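Local coordinates for RNA 2'-o-ribose methyltransferase (Thermus thermophilus, PDB 1IPA), which probably binds RNA and methylates a ribose 2'-hydroxyl, as a TrmH-family enzyme whose fold contains a deep trefoil knot, at residues A[30-35]-A[95-100]; A[146-151]-A[174-179]; A[189-194]-A[231-236]. One frame throughout, in Å; residues are numbered along the deposited sequence.

Following the chain from its N terminus, contact 1 closes first: strand 28-32 is rejoined about sixty residues later by strand 96-101, in the probable substrate-binding domain. Contact 2 closes a much shorter loop in the methyltransferase region, bringing the start of helix 176-185 back to the end of strand 144-148. Contact 3 then pairs strand 190-193 with strand 231-233. The three loops run in series, so none nests in or crosses another. Contacts 2 and 3 both reach one parallel sheet, their centres about 19 Å apart, and helix 176-185 is followed by strand 190-193. Contact 1 lies on the opposite side of the chain's centre, about 29 Å from contact 2 between centres.

Contact 1: A[30-35]-A[95-100]; sequences LIEGAR and GLIALA
I31 and A100 make the tight end of this contact: I31 CD1 lies 3.4 Å from A100 CB. I31 CG1 stands beside the backbone N (chi1 -56°) and the chain is extended beyond it (chi2 179°), which points CD1 to A100, two residues on from the paired A98. I37 and A40 of helix 34-42 also pack on I31, so this face is closed by a helix. Between the strands, I31 N donates a hydrogen bond to A98 O at 2.9 Å and A98 N returns one to I31 O at 3.0 Å, which makes I31 and A98 an antiparallel hydrogen-bonded pair; the strand axes run at 158°. Strand 28-32 is an edge strand, within this chain, of a five-stranded mixed sheet, and strand 96-101 links it to strand 47-53, consistent with the eL30-like fold of the substrate-binding domain. The face with L30, E32, I97 and L99 is packed more loosely across the pair. I97 spreads its branches, placing CG1 4.2 Å from E32 CB and CG2 4.3 Å from L30 CB. Cut back to an alanine, I97 would lose both branches, and L30 CB and E32 CB would probably be left facing a gap. Further along, L30 CD2 meets L99 CD1 at 4.2 Å, the two leucines crossing at a slant. The buried E32 carboxylate is held from outside the pair: OE2 is hydrogen-bonded to S88 OG and A94 N, and OE1 to V89 N. G33 N donates a hydrogen bond to L96 O (3.1 Å); G33 is the N-cap of helix 34-42, and a CB at its backbone angles would be jammed against E32 O. Beyond it, the partly exposed R35 forms a salt bridge with E38.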
loop_
_atom_site.group_PDB
_atom_site.type_symbol
_atom_site.label_atom_id
_atom_site.label_comp_id
_atom_site.label_asym_id
_atom_site.label_seq_id
_atom_site.Cartn_x
_atom_site.Cartn_y
_atom_site.Cartn_z
ATOM N N LEU A 30 13.803 -5.130 3.587
ATOM C CA LEU A 30 13.413 -6.444 4.043
ATOM C C LEU A 30 11.992 -6.767 3.637
ATOM O O LEU A 30 11.128 -5.887 3.569
ATOM C CB LEU A 30 13.538 -6.521 5.564
ATOM C CG LEU A 30 14.914 -6.189 6.145
ATOM C CD1 LEU A 30 14.787 -5.895 7.631
ATOM C CD2 LEU A 30 15.873 -7.334 5.883
ATOM N N ILE A 31 11.756 -8.040 3.355
ATOM C CA ILE A 31 10.436 -8.483 2.976
ATOM C C ILE A 31 10.047 -9.673 3.850
ATOM O O ILE A 31 10.499 -10.796 3.626
ATOM C CB ILE A 31 10.394 -8.885 1.496
ATOM C CG1 ILE A 31 10.884 -7.713 0.626
ATOM C CG2 ILE A 31 8.980 -9.300 1.120
ATOM C CD1 ILE A 31 10.905 -8.001 -0.888
ATOM N N GLU A 32 9.218 -9.408 4.855
ATOM C CA GLU A 32 8.738 -10.431 5.789
ATOM C C GLU A 32 7.453 -11.124 5.304
ATOM O O GLU A 32 6.471 -10.463 4.958
ATOM C CB GLU A 32 8.503 -9.790 7.165
ATOM C CG GLU A 32 7.745 -10.635 8.175
ATOM C CD GLU A 32 7.854 -10.086 9.612
ATOM O OE1 GLU A 32 7.796 -8.848 9.807
ATOM O OE2 GLU A 32 7.986 -10.902 10.552
ATOM N N GLY A 33 7.472 -12.455 5.274
ATOM C CA GLY A 33 6.303 -13.201 4.853
ATOM C C GLY A 33 6.447 -13.885 3.511
ATOM O O GLY A 33 6.871 -13.270 2.528
ATOM N N ALA A 34 6.070 -15.158 3.464
ATOM C CA ALA A 34 6.158 -15.953 2.246
ATOM C C ALA A 34 5.334 -15.402 1.085
ATOM O O ALA A 34 5.763 -15.464 -0.076
ATOM C CB ALA A 34 5.745 -17.381 2.535
ATOM N N ARG A 35 4.150 -14.872 1.377
ATOM C CA ARG A 35 3.334 -14.338 0.290
ATOM C C ARG A 35 3.897 -13.006 -0.205
ATOM O O ARG A 35 3.987 -12.780 -1.412
ATOM C CB ARG A 35 1.871 -14.164 0.713
ATOM C CG ARG A 35 0.946 -13.997 -0.490
ATOM C CD ARG A 35 1.041 -15.224 -1.385
ATOM N NE ARG A 35 0.908 -14.931 -2.808
ATOM C CZ ARG A 35 -0.245 -14.867 -3.473
ATOM N NH1 ARG A 35 -1.401 -15.074 -2.848
ATOM N NH2 ARG A 35 -0.237 -14.607 -4.777
ATOM N N GLY A 95 8.535 -16.986 9.256
ATOM C CA GLY A 95 9.689 -17.855 9.377
ATOM C C GLY A 95 10.626 -17.609 8.217
ATOM O O GLY A 95 11.728 -18.158 8.160
ATOM N N LEU A 96 10.182 -16.761 7.296
ATOM C CA LEU A 96 10.958 -16.438 6.110
ATOM C C LEU A 96 10.956 -14.944 5.844
ATOM O O LEU A 96 9.902 -14.350 5.602
ATOM C CB LEU A 96 10.381 -17.173 4.902
ATOM C CG LEU A 96 11.188 -17.113 3.605
ATOM C CD1 LEU A 96 12.511 -17.848 3.792
ATOM C CD2 LEU A 96 10.377 -17.746 2.476
ATOM N N ILE A 97 12.141 -14.342 5.909
ATOM C CA ILE A 97 12.323 -12.913 5.664
ATOM C C ILE A 97 13.424 -12.779 4.632
ATOM O O ILE A 97 14.466 -13.420 4.755
ATOM C CB ILE A 97 12.797 -12.156 6.916
ATOM C CG1 ILE A 97 11.760 -12.252 8.032
ATOM C CG2 ILE A 97 13.066 -10.705 6.554
ATOM C CD1 ILE A 97 12.163 -11.489 9.293
ATOM N N ALA A 98 13.219 -11.939 3.627
ATOM C CA ALA A 98 14.233 -11.784 2.602
ATOM C C ALA A 98 14.820 -10.388 2.531
ATOM O O ALA A 98 14.238 -9.419 3.024
ATOM C CB ALA A 98 13.658 -12.171 1.256
ATOM N N LEU A 99 16.001 -10.301 1.936
ATOM C CA LEU A 99 16.672 -9.028 1.741
ATOM C C LEU A 99 16.461 -8.756 0.265
ATOM O O LEU A 99 16.814 -9.583 -0.576
ATOM C CB LEU A 99 18.170 -9.144 2.031
ATOM C CG LEU A 99 19.009 -7.885 1.785
ATOM C CD1 LEU A 99 18.501 -6.754 2.687
ATOM C CD2 LEU A 99 20.484 -8.167 2.064
ATOM N N ALA A 100 15.895 -7.603 -0.058
ATOM C CA ALA A 100 15.635 -7.279 -1.449
ATOM C C ALA A 100 16.371 -6.037 -1.920
ATOM O O ALA A 100 16.743 -5.183 -1.125
ATOM C CB ALA A 100 14.140 -7.101 -1.652
#

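Contact 2: A[146-151]-A[174-179]; sequences LVAGGV and ASESEV
The peptide groups of V147 and A174 are the flat groups that bring the two segments together, meeting through their outer atoms: A174 N comes nearly end-on to V147 O, and A174 O faces A148 CA. A174 N donates a hydrogen bond to V147 O at 3.2 Å, bent at its hydrogen (135°). V147 O also receives a weak bond from G149 N, which closes the inverse gamma turn centred on A148, so two N-H groups converge on this oxygen. In the other direction, A174 O receives a CA-H contact from A148 CA at 3.3 Å, with G149 N 3.2 Å away. Just after the turn centre, G149 takes backbone angles at which a CB would be pressed against A148 O.

On the side-chain side, A148 CB touches E176 CG at 4.0 Å. E176 CG stands anti to its carbonyl carbon (chi1 -54°), which lays the CG methylene against the A148 methyl, and the extended chain beyond carries the carboxylate on to W225, whose NE1 is hydrogen-bonded to OE2. S175 is the N-cap of helix 176-185 and forms a capping box with E178, but close contacts in the model make the details of those side chains doubtful.

The contact thus joins the C-terminal end of strand 144-148 to the strand-to-helix turn after strand 171-174, in the parallel, Rossmann-like sheet of the methyltransferase region. V147 turns away from segment 174-179 and packs on L130 of helix 127-140. Helix 176-185 leaves 171-174, one of the two edge strands within this chain, and passes over strand 117-122, with E176 on V122 and V179 on V120.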
loop_
_atom_site.group_PDB
_atom_site.type_symbol
_atom_site.label_atom_id
_atom_site.label_comp_id
_atom_site.label_asym_id
_atom_site.label_seq_id
_atom_site.Cartn_x
_atom_site.Cartn_y
_atom_site.Cartn_z
ATOM N N LEU A 146 -3.585 7.641 -6.117
ATOM C CA LEU A 146 -2.808 8.856 -6.105
ATOM C C LEU A 146 -2.837 9.379 -4.690
ATOM O O LEU A 146 -3.897 9.714 -4.159
ATOM C CB LEU A 146 -3.395 9.885 -7.077
ATOM C CG LEU A 146 -3.594 9.365 -8.498
ATOM C CD1 LEU A 146 -4.080 10.496 -9.387
ATOM C CD2 LEU A 146 -2.284 8.783 -9.024
ATOM N N VAL A 147 -1.661 9.423 -4.076
ATOM C CA VAL A 147 -1.527 9.905 -2.717
ATOM C C VAL A 147 -1.061 11.358 -2.704
ATOM O O VAL A 147 0.019 11.687 -3.210
ATOM C CB VAL A 147 -0.517 9.053 -1.931
ATOM C CG1 VAL A 147 -0.388 9.588 -0.509
ATOM C CG2 VAL A 147 -0.966 7.590 -1.925
ATOM N N ALA A 148 -1.886 12.226 -2.130
ATOM C CA ALA A 148 -1.548 13.633 -2.036
ATOM C C ALA A 148 -0.797 13.846 -0.735
ATOM O O ALA A 148 -1.404 14.193 0.270
ATOM C CB ALA A 148 -2.813 14.488 -2.057
ATOM N N GLY A 149 0.515 13.613 -0.744
ATOM C CA GLY A 149 1.292 13.821 0.466
ATOM C C GLY A 149 2.389 12.837 0.855
ATOM O O GLY A 149 2.354 12.275 1.957
ATOM N N GLY A 150 3.367 12.624 -0.021
ATOM C CA GLY A 150 4.454 11.719 0.317
ATOM C C GLY A 150 4.102 10.253 0.521
ATOM O O GLY A 150 3.089 9.909 1.139
ATOM N N VAL A 151 4.974 9.384 0.018
ATOM C CA VAL A 151 4.777 7.946 0.112
ATOM C C VAL A 151 6.126 7.215 0.266
ATOM O O VAL A 151 7.159 7.705 -0.184
ATOM C CB VAL A 151 4.057 7.449 -1.168
ATOM C CG1 VAL A 151 5.080 7.030 -2.215
ATOM C CG2 VAL A 151 3.096 6.344 -0.843
ATOM N N ALA A 174 2.339 13.208 -4.820
ATOM C CA ALA A 174 2.525 14.557 -5.334
ATOM C C ALA A 174 1.760 15.491 -4.408
ATOM O O ALA A 174 0.950 15.040 -3.594
ATOM C CB ALA A 174 1.990 14.661 -6.750
ATOM N N SER A 175 2.012 16.789 -4.527
ATOM C CA SER A 175 1.330 17.763 -3.687
ATOM C C SER A 175 -0.135 17.828 -4.092
ATOM O O SER A 175 -0.487 17.496 -5.222
ATOM C CB SER A 175 1.964 19.144 -3.851
ATOM O OG SER A 175 1.720 19.653 -5.152
ATOM N N GLU A 176 -0.980 18.264 -3.168
ATOM C CA GLU A 176 -2.398 18.375 -3.445
ATOM C C GLU A 176 -2.624 19.198 -4.711
ATOM O O GLU A 176 -3.393 18.795 -5.579
ATOM C CB GLU A 176 -3.120 19.006 -2.253
ATOM C CG GLU A 176 -2.850 18.277 -0.937
ATOM C CD GLU A 176 -3.747 18.727 0.216
ATOM O OE1 GLU A 176 -3.488 18.298 1.364
ATOM O OE2 GLU A 176 -4.710 19.492 -0.025
ATOM N N SER A 177 -1.943 20.336 -4.823
ATOM C CA SER A 177 -2.074 21.206 -5.995
ATOM C C SER A 177 -1.661 20.459 -7.254
ATOM O O SER A 177 -2.320 20.560 -8.285
ATOM C CB SER A 177 -1.186 22.450 -5.859
ATOM O OG SER A 177 -1.290 23.034 -4.573
ATOM N N GLU A 178 -0.562 19.717 -7.162
ATOM C CA GLU A 178 -0.049 18.947 -8.291
ATOM C C GLU A 178 -1.026 17.869 -8.742
ATOM O O GLU A 178 -1.227 17.658 -9.941
ATOM C CB GLU A 178 1.288 18.293 -7.926
ATOM C CG GLU A 178 2.469 19.243 -7.864
ATOM C CD GLU A 178 3.700 18.592 -7.255
ATOM O OE1 GLU A 178 3.703 18.356 -6.025
ATOM O OE2 GLU A 178 4.657 18.309 -8.004
ATOM N N VAL A 179 -1.622 17.178 -7.776
ATOM C CA VAL A 179 -2.579 16.125 -8.080
ATOM C C VAL A 179 -3.853 16.724 -8.659
ATOM O O VAL A 179 -4.419 16.189 -9.611
ATOM C CB VAL A 179 -2.903 15.296 -6.818
ATOM C CG1 VAL A 179 -4.131 14.422 -7.046
ATOM C CG2 VAL A 179 -1.702 14.425 -6.466
#

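Contact 3: A[189-194]-A[231-236]; sequences PLVATT and TQVRIP
Parallel strand pairing joins V191, A192 and T193 to T231, Q232 and V233, adding 231-233 as one of the two edge strands, within this chain, of the six-stranded parallel sheet. The evidence is a ladder of hydrogen bonds. Its first rung, T231 N to L190 O, is weak at 3.4 Å. A192 N then donates to T231 O at 2.9 Å. V233 N to A192 O and T194 N to V233 O follow, each 2.8 Å long. The strand axes are inclined at 28°. On one face V191 CG1 stands anti to the backbone N (chi1 174°), which sets that methyl 4.2 Å from V233 CB, the two valines meeting at a slant. This sheet is the Rossmann-like core of the SpoU-type methyltransferase, and helices cover both of its faces here: L253 of helix 246-261 packs on T193 and I235, and L226 of helix 223-228 on A192, T194 and Q232. A192 CB lies 4.3 Å from Q232 CG on that second face. T193 OG1 is hydrogen-bonded to A213 O of strand 210-214, whereas T194 OG1 is buried with no partner in the model. Past the strand, the R234 guanidinium leads away and NH1 is hydrogen-bonded to A197 O.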
loop_
_atom_site.group_PDB
_atom_site.type_symbol
_atom_site.label_atom_id
_atom_site.label_comp_id
_atom_site.label_asym_id
_atom_site.label_seq_id
_atom_site.Cartn_x
_atom_site.Cartn_y
_atom_site.Cartn_z
ATOM N N PRO A 189 -13.264 13.175 -14.309
ATOM C CA PRO A 189 -14.309 13.509 -13.331
ATOM C C PRO A 189 -13.873 13.128 -11.915
ATOM O O PRO A 189 -13.251 12.089 -11.697
ATOM C CB PRO A 189 -15.528 12.720 -13.830
ATOM C CG PRO A 189 -14.935 11.621 -14.660
ATOM C CD PRO A 189 -13.788 12.299 -15.367
ATOM N N LEU A 190 -14.190 13.991 -10.960
ATOM C CA LEU A 190 -13.810 13.772 -9.581
ATOM C C LEU A 190 -15.008 13.754 -8.638
ATOM O O LEU A 190 -15.863 14.631 -8.697
ATOM C CB LEU A 190 -12.827 14.862 -9.155
ATOM C CG LEU A 190 -12.460 14.989 -7.668
ATOM C CD1 LEU A 190 -11.678 13.769 -7.190
ATOM C CD2 LEU A 190 -11.637 16.264 -7.468
ATOM N N VAL A 191 -15.056 12.740 -7.779
ATOM C CA VAL A 191 -16.115 12.581 -6.779
ATOM C C VAL A 191 -15.434 12.721 -5.416
ATOM O O VAL A 191 -14.547 11.936 -5.071
ATOM C CB VAL A 191 -16.773 11.174 -6.872
ATOM C CG1 VAL A 191 -17.776 10.971 -5.728
ATOM C CG2 VAL A 191 -17.456 11.004 -8.219
ATOM N N ALA A 192 -15.821 13.731 -4.650
ATOM C CA ALA A 192 -15.213 13.942 -3.343
ATOM C C ALA A 192 -16.103 13.415 -2.222
ATOM O O ALA A 192 -17.316 13.600 -2.243
ATOM C CB ALA A 192 -14.926 15.425 -3.129
ATOM N N THR A 193 -15.485 12.757 -1.249
ATOM C CA THR A 193 -16.196 12.196 -0.111
ATOM C C THR A 193 -16.154 13.178 1.064
ATOM O O THR A 193 -15.093 13.681 1.430
ATOM C CB THR A 193 -15.554 10.848 0.328
ATOM O OG1 THR A 193 -15.484 9.959 -0.795
ATOM C CG2 THR A 193 -16.377 10.186 1.425
ATOM N N THR A 194 -17.321 13.464 1.634
ATOM C CA THR A 194 -17.434 14.365 2.776
ATOM C C THR A 194 -18.640 13.960 3.609
ATOM O O THR A 194 -19.660 13.524 3.067
ATOM C CB THR A 194 -17.634 15.840 2.347
ATOM O OG1 THR A 194 -18.688 15.925 1.381
ATOM C CG2 THR A 194 -16.370 16.394 1.747
ATOM N N THR A 231 -18.919 15.950 -8.278
ATOM C CA THR A 231 -19.939 15.442 -7.374
ATOM C C THR A 231 -19.358 15.264 -5.980
ATOM O O THR A 231 -18.205 14.867 -5.831
ATOM C CB THR A 231 -20.466 14.061 -7.826
ATOM O OG1 THR A 231 -20.781 14.089 -9.223
ATOM C CG2 THR A 231 -21.717 13.696 -7.040
ATOM N N GLN A 232 -20.157 15.564 -4.965
ATOM C CA GLN A 232 -19.739 15.399 -3.583
ATOM C C GLN A 232 -20.650 14.338 -3.004
ATOM O O GLN A 232 -21.861 14.353 -3.221
ATOM C CB GLN A 232 -19.863 16.708 -2.819
ATOM C CG GLN A 232 -18.649 17.592 -3.007
ATOM C CD GLN A 232 -18.880 19.006 -2.534
ATOM O OE1 GLN A 232 -19.295 19.239 -1.391
ATOM N NE2 GLN A 232 -18.607 19.964 -3.411
ATOM N N VAL A 233 -20.069 13.420 -2.249
ATOM C CA VAL A 233 -20.843 12.316 -1.736
ATOM C C VAL A 233 -20.458 11.898 -0.307
ATOM O O VAL A 233 -19.370 12.207 0.174
ATOM C CB VAL A 233 -20.676 11.146 -2.747
ATOM C CG1 VAL A 233 -19.899 10.002 -2.126
ATOM C CG2 VAL A 233 -22.014 10.733 -3.295
ATOM N N ARG A 234 -21.354 11.192 0.371
ATOM C CA ARG A 234 -21.049 10.752 1.724
ATOM C C ARG A 234 -21.368 9.291 1.986
ATOM O O ARG A 234 -22.205 8.678 1.315
ATOM C CB ARG A 234 -21.772 11.617 2.764
ATOM C CG ARG A 234 -23.225 11.256 2.993
ATOM C CD ARG A 234 -23.796 12.021 4.173
ATOM N NE ARG A 234 -25.048 11.424 4.601
ATOM C CZ ARG A 234 -26.175 11.505 3.911
ATOM N NH1 ARG A 234 -26.204 12.173 2.769
ATOM N NH2 ARG A 234 -27.260 10.886 4.345
ATOM N N ILE A 235 -20.665 8.744 2.971
ATOM C CA ILE A 235 -20.848 7.364 3.397
ATOM C C ILE A 235 -21.688 7.463 4.659
ATOM O O ILE A 235 -21.220 7.911 5.695
ATOM C CB ILE A 235 -19.488 6.689 3.693
ATOM C CG1 ILE A 235 -18.708 6.516 2.383
ATOM C CG2 ILE A 235 -19.704 5.344 4.373
ATOM C CD1 ILE A 235 -17.278 6.072 2.561
ATOM N N PRO A 236 -22.953 7.055 4.576
ATOM C CA PRO A 236 -23.853 7.121 5.726
ATOM C C PRO A 236 -23.344 6.367 6.941
ATOM O O PRO A 236 -22.798 5.272 6.816
ATOM C CB PRO A 236 -25.154 6.549 5.170
ATOM C CG PRO A 236 -24.667 5.537 4.161
ATOM C CD PRO A 236 -23.560 6.289 3.469
#